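Local structure of decaprenyl diphosphate synthase (3MZV) at residues B[148-153]-B[180-185]; B[213-218]-B[326-331]; B[223-228]-B[244-249]; B[250-255]-B[283-288]; B[261-266]-B[275-280]. The protein probably makes a long all-trans polyprenyl diphosphate for quinone side chains by adding isopentenyl diphosphate units to farnesyl diphosphate, with magnesium as cofactor. One frame throughout, in Å; residues are numbered along the deposited sequence.

Interaction 1 of 5, residues B[148-153]-B[180-185]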
# COMPACT_ATOMS: atom_id res chain seq x y z
N SER B 148 -0.97 8.82 -4.61
CA SER B 148 -1.32 7.58 -3.95
C SER B 148 -1.93 7.84 -2.62
O SER B 148 -2.92 7.18 -2.25
CB SER B 148 -0.13 6.66 -3.86
OG SER B 148 0.34 6.33 -5.16
N ALA B 149 -1.37 8.80 -1.88
CA ALA B 149 -1.90 9.21 -0.62
C ALA B 149 -3.33 9.78 -0.80
O ALA B 149 -4.25 9.49 -0.04
CB ALA B 149 -1.03 10.31 -0.00
N VAL B 150 -3.45 10.65 -1.79
CA VAL B 150 -4.71 11.34 -2.13
C VAL B 150 -5.81 10.33 -2.55
O VAL B 150 -6.99 10.51 -2.21
CB VAL B 150 -4.42 12.39 -3.21
CG1 VAL B 150 -5.70 12.84 -3.93
CG2 VAL B 150 -3.70 13.56 -2.55
N ILE B 151 -5.44 9.27 -3.23
CA ILE B 151 -6.38 8.19 -3.54
C ILE B 151 -6.90 7.56 -2.26
O ILE B 151 -8.09 7.50 -2.04
CB ILE B 151 -5.77 7.10 -4.44
CG1 ILE B 151 -5.50 7.64 -5.83
CG2 ILE B 151 -6.71 5.89 -4.49
CD1 ILE B 151 -4.62 6.75 -6.74
N ALA B 152 -5.99 7.12 -1.38
CA ALA B 152 -6.40 6.53 -0.12
C ALA B 152 -7.28 7.46 0.70
O ALA B 152 -8.28 7.02 1.28
CB ALA B 152 -5.20 6.08 0.69
N GLU B 153 -6.90 8.73 0.77
CA GLU B 153 -7.67 9.73 1.48
C GLU B 153 -9.08 9.90 0.88
O GLU B 153 -10.05 10.05 1.63
CB GLU B 153 -6.92 11.04 1.43
CG GLU B 153 -7.54 12.21 2.15
CD GLU B 153 -6.72 13.47 1.96
OE1 GLU B 153 -6.64 13.93 0.80
OE2 GLU B 153 -6.18 13.99 2.96
N THR B 180 -10.28 9.24 -8.01
CA THR B 180 -10.22 8.99 -9.45
C THR B 180 -9.40 10.01 -10.21
O THR B 180 -8.51 9.62 -11.01
CB THR B 180 -11.62 8.87 -10.09
OG1 THR B 180 -12.29 7.71 -9.57
CG2 THR B 180 -11.51 8.74 -11.64
N ALA B 181 -9.66 11.31 -10.01
CA ALA B 181 -9.02 12.33 -10.86
C ALA B 181 -7.53 12.47 -10.56
O ALA B 181 -6.76 12.76 -11.48
CB ALA B 181 -9.67 13.69 -10.70
N ALA B 182 -7.15 12.29 -9.29
CA ALA B 182 -5.78 12.52 -8.85
C ALA B 182 -4.80 11.67 -9.61
O ALA B 182 -3.72 12.15 -9.92
CB ALA B 182 -5.63 12.30 -7.35
N LEU B 183 -5.15 10.43 -9.94
CA LEU B 183 -4.25 9.60 -10.70
C LEU B 183 -4.19 9.97 -12.16
O LEU B 183 -3.14 9.82 -12.79
CB LEU B 183 -4.52 8.11 -10.50
CG LEU B 183 -3.51 7.07 -10.98
CD1 LEU B 183 -2.12 7.33 -10.37
CD2 LEU B 183 -4.04 5.61 -10.72
N PHE B 184 -5.32 10.40 -12.73
CA PHE B 184 -5.33 10.89 -14.13
C PHE B 184 -4.46 12.14 -14.25
O PHE B 184 -3.67 12.26 -15.16
CB PHE B 184 -6.75 11.32 -14.59
CG PHE B 184 -7.63 10.23 -15.06
CD1 PHE B 184 -7.95 9.18 -14.26
CD2 PHE B 184 -8.29 10.36 -16.27
CE1 PHE B 184 -8.86 8.20 -14.69
CE2 PHE B 184 -9.20 9.41 -16.68
CZ PHE B 184 -9.45 8.31 -15.91
N SER B 185 -4.63 13.10 -13.34
CA SER B 185 -3.83 14.31 -13.36
C SER B 185 -2.33 14.07 -13.09
O SER B 185 -1.48 14.68 -13.76
CB SER B 185 -4.36 15.39 -12.40
OG SER B 185 -4.45 15.01 -11.03

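Interaction 2 of 5, residues B[213-218]-B[326-331]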
# COMPACT_ATOMS: atom_id res chain seq x y z
N GLY B 213 -10.57 13.12 -15.56
CA GLY B 213 -10.80 12.12 -14.52
C GLY B 213 -12.10 12.39 -13.76
O GLY B 213 -12.87 11.47 -13.49
N ILE B 214 -12.33 13.67 -13.45
CA ILE B 214 -13.60 14.10 -12.90
C ILE B 214 -14.76 13.69 -13.82
O ILE B 214 -15.66 13.01 -13.36
CB ILE B 214 -13.63 15.58 -12.61
CG1 ILE B 214 -12.73 15.89 -11.45
CG2 ILE B 214 -15.12 16.02 -12.26
CD1 ILE B 214 -12.37 17.34 -11.34
N ALA B 215 -14.70 14.02 -15.11
CA ALA B 215 -15.71 13.60 -16.07
C ALA B 215 -15.90 12.12 -16.06
O ALA B 215 -17.00 11.63 -16.09
CB ALA B 215 -15.37 14.09 -17.53
N PHE B 216 -14.79 11.40 -15.99
CA PHE B 216 -14.83 9.97 -16.10
C PHE B 216 -15.66 9.35 -14.95
O PHE B 216 -16.50 8.50 -15.16
CB PHE B 216 -13.37 9.49 -16.04
CG PHE B 216 -13.18 8.05 -16.22
CD1 PHE B 216 -12.97 7.52 -17.48
CD2 PHE B 216 -13.10 7.21 -15.10
CE1 PHE B 216 -12.72 6.15 -17.64
CE2 PHE B 216 -12.85 5.83 -15.25
CZ PHE B 216 -12.65 5.31 -16.51
N GLN B 217 -15.42 9.82 -13.74
CA GLN B 217 -16.14 9.32 -12.57
C GLN B 217 -17.62 9.77 -12.60
O GLN B 217 -18.48 8.99 -12.26
CB GLN B 217 -15.54 9.79 -11.29
CG GLN B 217 -16.21 9.18 -10.08
CD GLN B 217 -16.09 7.68 -10.05
OE1 GLN B 217 -17.08 6.93 -9.99
NE2 GLN B 217 -14.86 7.23 -10.13
N ILE B 218 -17.88 11.02 -12.94
CA ILE B 218 -19.27 11.46 -13.04
C ILE B 218 -20.04 10.63 -14.04
O ILE B 218 -21.19 10.22 -13.76
CB ILE B 218 -19.39 12.99 -13.40
CG1 ILE B 218 -18.73 13.84 -12.32
CG2 ILE B 218 -20.91 13.34 -13.57
CD1 ILE B 218 -18.65 15.41 -12.57
N ASP B 326 -14.12 13.67 -25.72
CA ASP B 326 -15.42 13.32 -26.28
C ASP B 326 -15.77 11.86 -25.92
O ASP B 326 -16.85 11.57 -25.41
CB ASP B 326 -15.45 13.51 -27.82
CG ASP B 326 -15.57 14.98 -28.22
OD1 ASP B 326 -16.11 15.80 -27.44
OD2 ASP B 326 -15.16 15.33 -29.34
N TYR B 327 -14.83 10.97 -26.18
CA TYR B 327 -14.97 9.54 -25.89
C TYR B 327 -15.40 9.24 -24.46
O TYR B 327 -16.32 8.48 -24.30
CB TYR B 327 -13.66 8.80 -26.17
CG TYR B 327 -13.62 7.35 -25.71
CD1 TYR B 327 -14.28 6.35 -26.43
CD2 TYR B 327 -12.94 7.00 -24.56
CE1 TYR B 327 -14.22 5.01 -26.00
CE2 TYR B 327 -12.89 5.68 -24.12
CZ TYR B 327 -13.53 4.70 -24.84
OH TYR B 327 -13.48 3.42 -24.38
N VAL B 328 -14.82 9.90 -23.47
CA VAL B 328 -15.13 9.63 -22.06
C VAL B 328 -16.63 9.84 -21.78
O VAL B 328 -17.19 9.14 -20.92
CB VAL B 328 -14.23 10.46 -21.10
CG1 VAL B 328 -14.86 10.55 -19.70
CG2 VAL B 328 -12.82 9.87 -21.02
N VAL B 329 -17.29 10.77 -22.50
CA VAL B 329 -18.71 11.08 -22.29
C VAL B 329 -19.60 10.59 -23.40
O VAL B 329 -20.78 10.91 -23.43
CB VAL B 329 -18.99 12.62 -22.08
CG1 VAL B 329 -18.31 13.13 -20.79
CG2 VAL B 329 -18.59 13.43 -23.33
N GLU B 330 -19.05 9.79 -24.32
CA GLU B 330 -19.83 9.31 -25.45
C GLU B 330 -21.08 8.56 -24.99
O GLU B 330 -22.13 8.66 -25.61
CB GLU B 330 -18.96 8.38 -26.32
CG GLU B 330 -19.55 7.97 -27.63
CD GLU B 330 -20.65 6.91 -27.54
OE1 GLU B 330 -20.50 5.95 -26.72
OE2 GLU B 330 -21.64 7.02 -28.33
N ARG B 331 -20.96 7.78 -23.93
CA ARG B 331 -22.09 7.00 -23.45
C ARG B 331 -23.21 7.86 -22.86
O ARG B 331 -24.31 7.35 -22.65
CB ARG B 331 -21.65 5.98 -22.41
CG ARG B 331 -20.91 4.78 -23.00
CD ARG B 331 -20.48 3.83 -21.90
NE ARG B 331 -19.48 4.44 -21.06
CZ ARG B 331 -18.85 3.84 -20.04
NH1 ARG B 331 -19.11 2.56 -19.72
NH2 ARG B 331 -17.96 4.50 -19.35

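Interaction 3 of 5, residues B[223-228]-B[244-249]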
# COMPACT_ATOMS: atom_id res chain seq x y z
N LEU B 223 -24.25 6.64 -15.01
CA LEU B 223 -24.65 5.40 -15.61
C LEU B 223 -25.11 4.40 -14.54
O LEU B 223 -25.96 3.54 -14.79
CB LEU B 223 -23.51 4.83 -16.44
CG LEU B 223 -23.09 5.54 -17.74
CD1 LEU B 223 -21.78 4.90 -18.25
CD2 LEU B 223 -24.17 5.52 -18.83
N ASP B 224 -24.60 4.55 -13.32
CA ASP B 224 -25.02 3.67 -12.23
C ASP B 224 -26.53 3.79 -11.91
O ASP B 224 -27.13 2.83 -11.40
CB ASP B 224 -24.24 3.97 -10.99
CG ASP B 224 -23.98 2.71 -10.16
OD1 ASP B 224 -23.18 1.89 -10.64
OD2 ASP B 224 -24.61 2.55 -9.08
N TYR B 225 -27.13 4.95 -12.20
CA TYR B 225 -28.59 5.18 -12.03
C TYR B 225 -29.39 5.22 -13.32
O TYR B 225 -30.49 5.80 -13.40
CB TYR B 225 -28.82 6.44 -11.22
CG TYR B 225 -28.53 6.29 -9.77
CD1 TYR B 225 -29.47 5.73 -8.93
CD2 TYR B 225 -27.32 6.73 -9.20
CE1 TYR B 225 -29.23 5.61 -7.57
CE2 TYR B 225 -27.07 6.59 -7.86
CZ TYR B 225 -28.04 6.02 -7.05
OH TYR B 225 -27.82 5.89 -5.71
N GLY B 226 -28.87 4.54 -14.33
CA GLY B 226 -29.55 4.38 -15.61
C GLY B 226 -29.40 5.54 -16.60
O GLY B 226 -30.17 5.63 -17.56
N GLY B 227 -28.45 6.45 -16.37
CA GLY B 227 -28.25 7.57 -17.29
C GLY B 227 -29.39 8.58 -17.28
O GLY B 227 -30.30 8.50 -16.44
N LYS B 228 -29.34 9.53 -18.21
CA LYS B 228 -30.35 10.58 -18.33
C LYS B 228 -31.78 10.03 -18.30
O LYS B 228 -32.66 10.58 -17.65
CB LYS B 228 -30.12 11.39 -19.62
CG LYS B 228 -31.13 12.52 -19.89
CD LYS B 228 -31.71 12.40 -21.31
CE LYS B 228 -32.39 13.70 -21.81
NZ LYS B 228 -31.36 14.74 -22.20
N LYS B 244 -23.95 5.28 -1.23
CA LYS B 244 -23.01 6.34 -1.55
C LYS B 244 -23.73 7.64 -1.89
O LYS B 244 -24.77 7.63 -2.51
CB LYS B 244 -22.07 5.94 -2.71
CG LYS B 244 -21.07 4.86 -2.32
CD LYS B 244 -20.17 4.42 -3.48
CE LYS B 244 -19.20 3.30 -2.98
NZ LYS B 244 -18.27 2.82 -4.06
N LEU B 245 -23.17 8.76 -1.44
CA LEU B 245 -23.71 10.08 -1.79
C LEU B 245 -22.97 10.57 -3.04
O LEU B 245 -21.86 11.14 -2.94
CB LEU B 245 -23.57 11.07 -0.64
CG LEU B 245 -24.76 11.03 0.34
CD1 LEU B 245 -26.05 11.54 -0.39
CD2 LEU B 245 -24.97 9.64 0.93
N THR B 246 -23.57 10.26 -4.21
CA THR B 246 -23.07 10.73 -5.50
C THR B 246 -23.96 11.84 -6.03
O THR B 246 -25.10 11.98 -5.57
CB THR B 246 -22.96 9.56 -6.51
OG1 THR B 246 -24.23 8.98 -6.78
CG2 THR B 246 -21.97 8.46 -5.98
N MET B 247 -23.47 12.58 -7.02
CA MET B 247 -24.16 13.75 -7.53
C MET B 247 -25.69 13.60 -7.73
O MET B 247 -26.43 14.47 -7.29
CB MET B 247 -23.49 14.29 -8.81
CG MET B 247 -23.89 15.63 -9.20
SD MET B 247 -22.94 16.37 -10.64
CE MET B 247 -21.72 17.32 -9.67
N PRO B 248 -26.16 12.53 -8.41
CA PRO B 248 -27.61 12.48 -8.71
C PRO B 248 -28.43 12.34 -7.43
O PRO B 248 -29.56 12.81 -7.34
CB PRO B 248 -27.76 11.22 -9.56
CG PRO B 248 -26.39 10.72 -9.77
CD PRO B 248 -25.41 11.45 -9.08
N VAL B 249 -27.86 11.70 -6.41
CA VAL B 249 -28.52 11.64 -5.10
C VAL B 249 -28.44 12.94 -4.38
O VAL B 249 -29.44 13.42 -3.90
CB VAL B 249 -27.95 10.53 -4.20
CG1 VAL B 249 -28.68 10.49 -2.82
CG2 VAL B 249 -28.02 9.18 -4.91
O HOH W 1 -25.45 6.82 -4.98

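Interaction 4 of 5, residues B[250-255]-B[283-288]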
# COMPACT_ATOMS: atom_id res chain seq x y z
N ILE B 250 -27.23 13.50 -4.26
CA ILE B 250 -27.05 14.78 -3.54
C ILE B 250 -28.02 15.87 -4.07
O ILE B 250 -28.64 16.60 -3.32
CB ILE B 250 -25.60 15.27 -3.69
CG1 ILE B 250 -24.66 14.33 -2.96
CG2 ILE B 250 -25.45 16.71 -3.22
CD1 ILE B 250 -23.16 14.50 -3.44
N LYS B 251 -28.08 15.98 -5.39
CA LYS B 251 -28.94 17.00 -6.02
C LYS B 251 -30.42 16.74 -5.71
O LYS B 251 -31.16 17.67 -5.50
CB LYS B 251 -28.73 17.04 -7.52
CG LYS B 251 -27.44 17.71 -7.95
CD LYS B 251 -27.34 17.79 -9.46
CE LYS B 251 -26.04 18.47 -9.95
NZ LYS B 251 -25.98 19.90 -9.57
N ALA B 252 -30.85 15.48 -5.66
CA ALA B 252 -32.27 15.18 -5.39
C ALA B 252 -32.56 15.46 -3.89
O ALA B 252 -33.60 16.01 -3.54
CB ALA B 252 -32.60 13.73 -5.81
N VAL B 253 -31.62 15.12 -3.02
CA VAL B 253 -31.79 15.33 -1.60
C VAL B 253 -31.91 16.82 -1.29
O VAL B 253 -32.75 17.21 -0.49
CB VAL B 253 -30.67 14.71 -0.77
CG1 VAL B 253 -30.70 15.20 0.75
CG2 VAL B 253 -30.74 13.17 -0.84
N ALA B 254 -31.12 17.64 -1.96
CA ALA B 254 -31.17 19.09 -1.79
C ALA B 254 -32.50 19.70 -2.20
O ALA B 254 -32.91 20.72 -1.64
CB ALA B 254 -29.99 19.76 -2.60
N LEU B 255 -33.21 19.06 -3.14
CA LEU B 255 -34.50 19.52 -3.62
C LEU B 255 -35.72 18.84 -2.93
O LEU B 255 -36.84 19.11 -3.28
CB LEU B 255 -34.58 19.29 -5.14
CG LEU B 255 -33.54 20.12 -5.93
CD1 LEU B 255 -33.56 19.80 -7.42
CD2 LEU B 255 -33.85 21.63 -5.71
N ALA B 283 -37.11 7.78 -9.93
CA ALA B 283 -38.27 8.61 -10.23
C ALA B 283 -38.12 10.00 -9.59
O ALA B 283 -38.45 11.01 -10.24
CB ALA B 283 -39.56 7.96 -9.78
N LEU B 284 -37.58 10.07 -8.37
CA LEU B 284 -37.34 11.37 -7.76
C LEU B 284 -36.25 12.16 -8.49
O LEU B 284 -36.34 13.40 -8.66
CB LEU B 284 -36.97 11.26 -6.27
CG LEU B 284 -38.11 10.75 -5.35
CD1 LEU B 284 -37.66 10.75 -3.90
CD2 LEU B 284 -39.43 11.62 -5.56
N MET B 285 -35.18 11.45 -8.89
CA MET B 285 -34.14 12.05 -9.64
C MET B 285 -34.67 12.69 -10.93
O MET B 285 -34.35 13.86 -11.22
CB MET B 285 -33.03 11.03 -9.93
CG MET B 285 -32.34 10.53 -8.73
SD MET B 285 -31.07 9.18 -9.15
CE MET B 285 -30.36 9.16 -7.53
N THR B 286 -35.51 11.95 -11.65
CA THR B 286 -36.08 12.40 -12.90
C THR B 286 -37.00 13.62 -12.68
O THR B 286 -36.87 14.62 -13.37
CB THR B 286 -36.86 11.26 -13.61
OG1 THR B 286 -35.92 10.25 -13.99
CG2 THR B 286 -37.53 11.78 -14.88
N LYS B 287 -37.87 13.54 -11.69
CA LYS B 287 -38.74 14.69 -11.31
C LYS B 287 -37.95 15.96 -11.09
O LYS B 287 -38.33 17.01 -11.58
CB LYS B 287 -39.52 14.30 -10.03
CG LYS B 287 -40.31 15.38 -9.27
CD LYS B 287 -40.90 14.72 -7.99
CE LYS B 287 -41.95 15.58 -7.33
NZ LYS B 287 -41.36 16.27 -6.18
N HIS B 288 -36.82 15.85 -10.38
CA HIS B 288 -35.95 16.98 -10.04
C HIS B 288 -34.84 17.35 -11.05
O HIS B 288 -34.08 18.28 -10.83
CB HIS B 288 -35.33 16.74 -8.66
CG HIS B 288 -36.32 16.81 -7.56
ND1 HIS B 288 -37.14 17.90 -7.37
CD2 HIS B 288 -36.61 15.93 -6.56
CE1 HIS B 288 -37.90 17.69 -6.31
NE2 HIS B 288 -37.59 16.50 -5.80

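Interaction 5 of 5, residues B[261-266]-B[275-280]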
# COMPACT_ATOMS: atom_id res chain seq x y z
N ARG B 261 -37.56 13.72 1.81
CA ARG B 261 -36.42 13.59 2.70
C ARG B 261 -36.56 12.33 3.54
O ARG B 261 -35.57 11.64 3.76
CB ARG B 261 -36.31 14.82 3.60
CG ARG B 261 -34.97 15.05 4.20
CD ARG B 261 -34.85 16.49 4.82
NE ARG B 261 -35.72 17.50 4.18
CZ ARG B 261 -36.79 18.09 4.75
NH1 ARG B 261 -37.16 17.84 6.01
NH2 ARG B 261 -37.49 18.99 4.05
N ALA B 262 -37.77 12.03 4.01
CA ALA B 262 -38.01 10.80 4.74
C ALA B 262 -37.69 9.55 3.90
O ALA B 262 -37.14 8.58 4.42
CB ALA B 262 -39.46 10.75 5.33
N PHE B 263 -38.04 9.57 2.63
CA PHE B 263 -37.63 8.48 1.72
C PHE B 263 -36.11 8.36 1.65
O PHE B 263 -35.57 7.27 1.84
CB PHE B 263 -38.13 8.72 0.31
CG PHE B 263 -37.51 7.83 -0.71
CD1 PHE B 263 -37.89 6.49 -0.81
CD2 PHE B 263 -36.49 8.28 -1.51
CE1 PHE B 263 -37.30 5.66 -1.73
CE2 PHE B 263 -35.90 7.45 -2.47
CZ PHE B 263 -36.32 6.13 -2.57
N TRP B 264 -35.44 9.46 1.39
CA TRP B 264 -33.97 9.44 1.32
C TRP B 264 -33.35 9.01 2.66
O TRP B 264 -32.37 8.25 2.68
CB TRP B 264 -33.38 10.78 0.88
CG TRP B 264 -33.73 11.11 -0.52
CD1 TRP B 264 -34.50 12.13 -0.93
CD2 TRP B 264 -33.33 10.41 -1.72
NE1 TRP B 264 -34.65 12.12 -2.28
CE2 TRP B 264 -33.92 11.09 -2.81
CE3 TRP B 264 -32.52 9.29 -1.97
CZ2 TRP B 264 -33.74 10.68 -4.12
CZ3 TRP B 264 -32.32 8.89 -3.26
CH2 TRP B 264 -32.96 9.56 -4.34
N LYS B 265 -33.93 9.46 3.76
CA LYS B 265 -33.47 9.07 5.08
C LYS B 265 -33.56 7.54 5.28
O LYS B 265 -32.59 6.88 5.76
CB LYS B 265 -34.30 9.78 6.13
CG LYS B 265 -33.61 10.13 7.40
CD LYS B 265 -34.48 11.07 8.31
CE LYS B 265 -34.70 12.50 7.67
NZ LYS B 265 -33.80 13.58 8.27
N ARG B 266 -34.71 6.99 4.89
CA ARG B 266 -34.98 5.57 4.96
C ARG B 266 -33.96 4.76 4.18
O ARG B 266 -33.29 3.90 4.75
CB ARG B 266 -36.41 5.23 4.46
CG ARG B 266 -36.74 3.76 4.47
CD ARG B 266 -38.20 3.49 4.29
NE ARG B 266 -38.65 3.77 2.92
CZ ARG B 266 -38.45 2.96 1.89
NH1 ARG B 266 -38.95 3.29 0.70
NH2 ARG B 266 -37.78 1.81 2.03
N ASP B 275 -37.78 -3.82 -2.16
CA ASP B 275 -37.99 -3.94 -3.60
C ASP B 275 -38.73 -2.76 -4.16
O ASP B 275 -39.72 -2.31 -3.59
CB ASP B 275 -38.70 -5.24 -3.95
CG ASP B 275 -37.77 -6.40 -3.85
OD1 ASP B 275 -36.91 -6.55 -4.75
OD2 ASP B 275 -37.87 -7.13 -2.84
N GLY B 276 -38.20 -2.24 -5.27
CA GLY B 276 -38.78 -1.08 -5.92
C GLY B 276 -38.10 0.24 -5.54
O GLY B 276 -38.28 1.24 -6.23
N ASP B 277 -37.33 0.26 -4.45
CA ASP B 277 -36.74 1.50 -3.94
C ASP B 277 -35.72 2.15 -4.89
O ASP B 277 -35.70 3.38 -5.03
CB ASP B 277 -36.15 1.29 -2.55
CG ASP B 277 -37.20 1.34 -1.47
OD1 ASP B 277 -38.32 1.86 -1.70
OD2 ASP B 277 -36.87 0.93 -0.34
N LEU B 278 -34.90 1.37 -5.58
CA LEU B 278 -34.07 1.96 -6.63
C LEU B 278 -34.90 2.72 -7.68
O LEU B 278 -34.55 3.84 -8.08
CB LEU B 278 -33.16 0.92 -7.32
CG LEU B 278 -32.35 1.38 -8.53
CD1 LEU B 278 -31.39 2.54 -8.18
CD2 LEU B 278 -31.54 0.19 -9.10
N GLU B 279 -35.97 2.11 -8.14
CA GLU B 279 -36.82 2.74 -9.15
C GLU B 279 -37.51 3.97 -8.59
O GLU B 279 -37.63 4.97 -9.29
CB GLU B 279 -37.82 1.76 -9.74
CG GLU B 279 -37.10 0.57 -10.45
CD GLU B 279 -36.72 -0.62 -9.53
OE1 GLU B 279 -36.47 -0.48 -8.31
OE2 GLU B 279 -36.67 -1.76 -10.07
N HIS B 280 -37.90 3.91 -7.32
CA HIS B 280 -38.46 5.09 -6.66
C HIS B 280 -37.43 6.19 -6.62
O HIS B 280 -37.77 7.34 -6.84
CB HIS B 280 -38.94 4.79 -5.24
CG HIS B 280 -40.15 3.91 -5.18
ND1 HIS B 280 -41.31 4.20 -5.86
CD2 HIS B 280 -40.39 2.77 -4.48
CE1 HIS B 280 -42.21 3.26 -5.62
NE2 HIS B 280 -41.68 2.38 -4.78

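Interaction 1 of 5, residues B[148-153]-B[180-185]
Val150 and Ile151 of helix 138-161 meet Ala182 and Leu183 of helix 169-194. The backbones come nearest at Ile151 and Ala182, whose CA atoms are 6.9 Å apart. Val150 CG1 presses on Ala182 CB at 3.5 Å, closer than a usual carbon contact. This methyl stands anti to the backbone N (chi1 162°), which turns it to the methyl of Ala182. The second touch is looser. Ile151 CD1, at the far end of an extended side chain (chi2 168°), lies 4.0 Å from Leu183 CB and 4.2 Å from Leu183 CD2. The two side chains cross obliquely, so the isoleucine tip sits against the root and one branch of the leucine.

Helix 74-96 forms the next shell. Its Ile85 and Thr89 touch Ile151, and its His86 touches Leu183. On helix 138-161, Ala149, Ala152 and Glu153 turn to the second subunit. There Glu153 OE2 is hydrogen-bonded to Ser35 OG of the neighbouring subunit, and Ala152 packs on Leu119 of that subunit. Helix 138-161 thus joins the subunit interface to the helical core of the isoprenoid synthase fold. No hydrogen bond or salt bridge links the two segments. Their fit rests on the shapes of aliphatic groups, and the small side chain of Ala182 probably helps the helices come this near.

Interaction 2 of 5, residues B[213-218]-B[326-331]
Val329, which meets Ala215 across the contact, gives its backbone N to Asp326 O at 3.0 Å. Glu330 N bonds to Tyr327 O in the same way, three residues back. No hydrogen bond crosses to segment 213-218, and the meeting itself is apolar. Val328 does most of it. Its CG1 points anti to the backbone N (chi1 160°) and rests on the backbone of helix 199-224, 3.6 Å from Phe216 CA. The same methyl is 4.1 Å from Phe216 CB and 4.2 Å from Ala215 CB. It approaches the Phe216 ring obliquely. Val329 CG1 adds a looser touch on Ala215 CB at 4.5 Å. The CA atoms of Phe216 and Val328 are 6.0 Å apart, a close approach to which the small Ala215 alongside probably contributes. Thr302 of helix 290-308 touches both Ala215 and Val329. The Phe216 ring meets Phe184 of helix 169-194. Helix 199-224 therefore runs between helices 169-194, 290-308 and 316-328.

Interaction 3 of 5, residues B[223-228]-B[244-249]
The CA atoms of Tyr225 and Pro248 are 8.1 Å apart, the nearest backbone points of the two segments. Directly after Tyr225, Gly226, with positive phi (83°) and its N bonded to Leu223 O, is the C-prime residue of the Schellman motif that ends helix 199-224. The tyrosine side chain reaches across to the start of helix 247-254. Its ring meets three residues there. Pro248 CG lies 4.1 Å from Tyr225 CD2. Val249 CG2 comes in obliquely near the phenol end, 3.4 Å from Tyr225 OH. Thr246 OG1 is at the ring edge, 3.9 Å from Tyr225 CE2.

Asp224, just before the tyrosine, is the last aspartate of the second DDxxD motif, which in relatives helps bind the allylic diphosphate through magnesium; the same role is likely here. Asp224 OD2 is hydrogen-bonded to Asp239 N, at helix 238-241.

A water in the plane of the Tyr225 ring joins the segments. It is 2.6 Å from Tyr225 OH. It donates to Lys244 O at 2.7 Å and to Thr246 OG1 at 3.1 Å. Thr246 OG1 lies between the backbone N and the carbonyl carbon (chi1 62°), where it can take the water proton. With a phenylalanine in place of Tyr225 the hydroxyl is gone, and the water would probably lose its hold on segment 223-228. Met285 of helix 277-287 packs on Tyr225, Pro248 and Val249.

Interaction 4 of 5, residues B[250-255]-B[283-288]
One face of the His288 imidazole carries Leu255 CB, which stands 3.8 Å from the ring centroid and 14° off the ring normal. This is a CH-pi contact, displaced slightly toward the rim on the ND1 side. It joins helices 247-254 and 277-287, near their C-terminal ends, in the all-helical isoprenoid synthase fold. The two side chains run past each other in opposite directions. Leu255 CD1 therefore reaches back to His288 CB, at 3.7 Å, while the leucine backbone lies by the other end of the ring. There Leu255 O is 3.5 Å from His288 CE1. Ala252 O approaches the same ring obliquely.

In His288, chi1 (-69°) carries the ring toward Leu255, and chi2 (-54°) turns its face to it. Its polar end has a partner outside the two segments: NE2 is hydrogen-bonded to Glu260 OE1. The other oxygen of Glu260 forms a salt bridge with Lys287 NZ. This carboxylate probably favours a protonated imidazole, while the nearby lysine may weaken that effect. The bond to Glu260 also probably helps to fix the rotation of the ring that Leu255 covers.

Deeper in, the backbones are closest at Ala252 and Met285, 5.6 Å between CA atoms. Trp264 of helix 258-270 also touches Ala252. The methyl of Ala252 meets the second carbon of the methionine chain, Ala252 CB lying 4.3 Å from Met285 CG.

Interaction 5 of 5, residues B[261-266]-B[275-280]
Arg266 and Asp277 reach out from opposite directions and meet through a two-pronged salt bridge. The guanidinium comes end-on and gives one nitrogen to each oxygen. Arg266 NH1 binds Asp277 OD1 at 2.9 Å, nearly straight at 168°. Arg266 NH2 binds Asp277 OD2 at 2.7 Å with a more bent geometry. Both oxygens are met on their syn sides, but the two flat groups are turned 48° apart. The pair is thus twisted rather than coplanar. A bend in the arginine chain (chi3 72°) presents its end to the carboxylate.

Phe263, one turn earlier on the same helix, lies beside this bridge. Its ring is almost perpendicular to the carboxylate. Asp277 O meets the ring edge in plane, 3.7 Å from Phe263 CZ. His280 CB touches the same end of the ring, 4.0 Å from Phe263 CE1. The ring carbon Phe263 CD2 lies over one face of the Trp264 ring.

Asp277 OD2 also accepts a hydrogen bond from Gln274 N, so the carboxylate ties down the loop before its own helix. An alanine in place of Arg266 removes the guanidinium, and Asp277 would probably be left without its charge partner, held at OD2 by Gln274 N but no longer gripped at OD1.

The contact closes the short turn between helices 258-270 and 277-287. Phe263 continues inward onto Ala281 and Leu284. Its neighbour Trp264 packs on Val249, Ala252 and Val253 of helix 247-254.

Interaction 1 is nearest the centre of the chain and the subunit interface; interactions 3, 4 and 5 lie progressively farther out. Interaction 1 closes first along the chain. Interaction 2 then closes a long loop that holds interactions 3, 4 and 5, with interaction 5 nested inside interaction 4. Interactions 1 and 2 have centres about 17 Å apart and touch where Thr180 packs beside Gly213. Helix 199-224 serves interactions 2 and 3, where Arg331 touches Leu223; helix 247-254 serves 3 and 4, and helix 277-287 serves 4 and 5. Met285 and Trp264 link these outer contacts, whose centres lie about 10 to 14 Å apart. Shared helices thus connect the aspartate-rich site region to the outer helices.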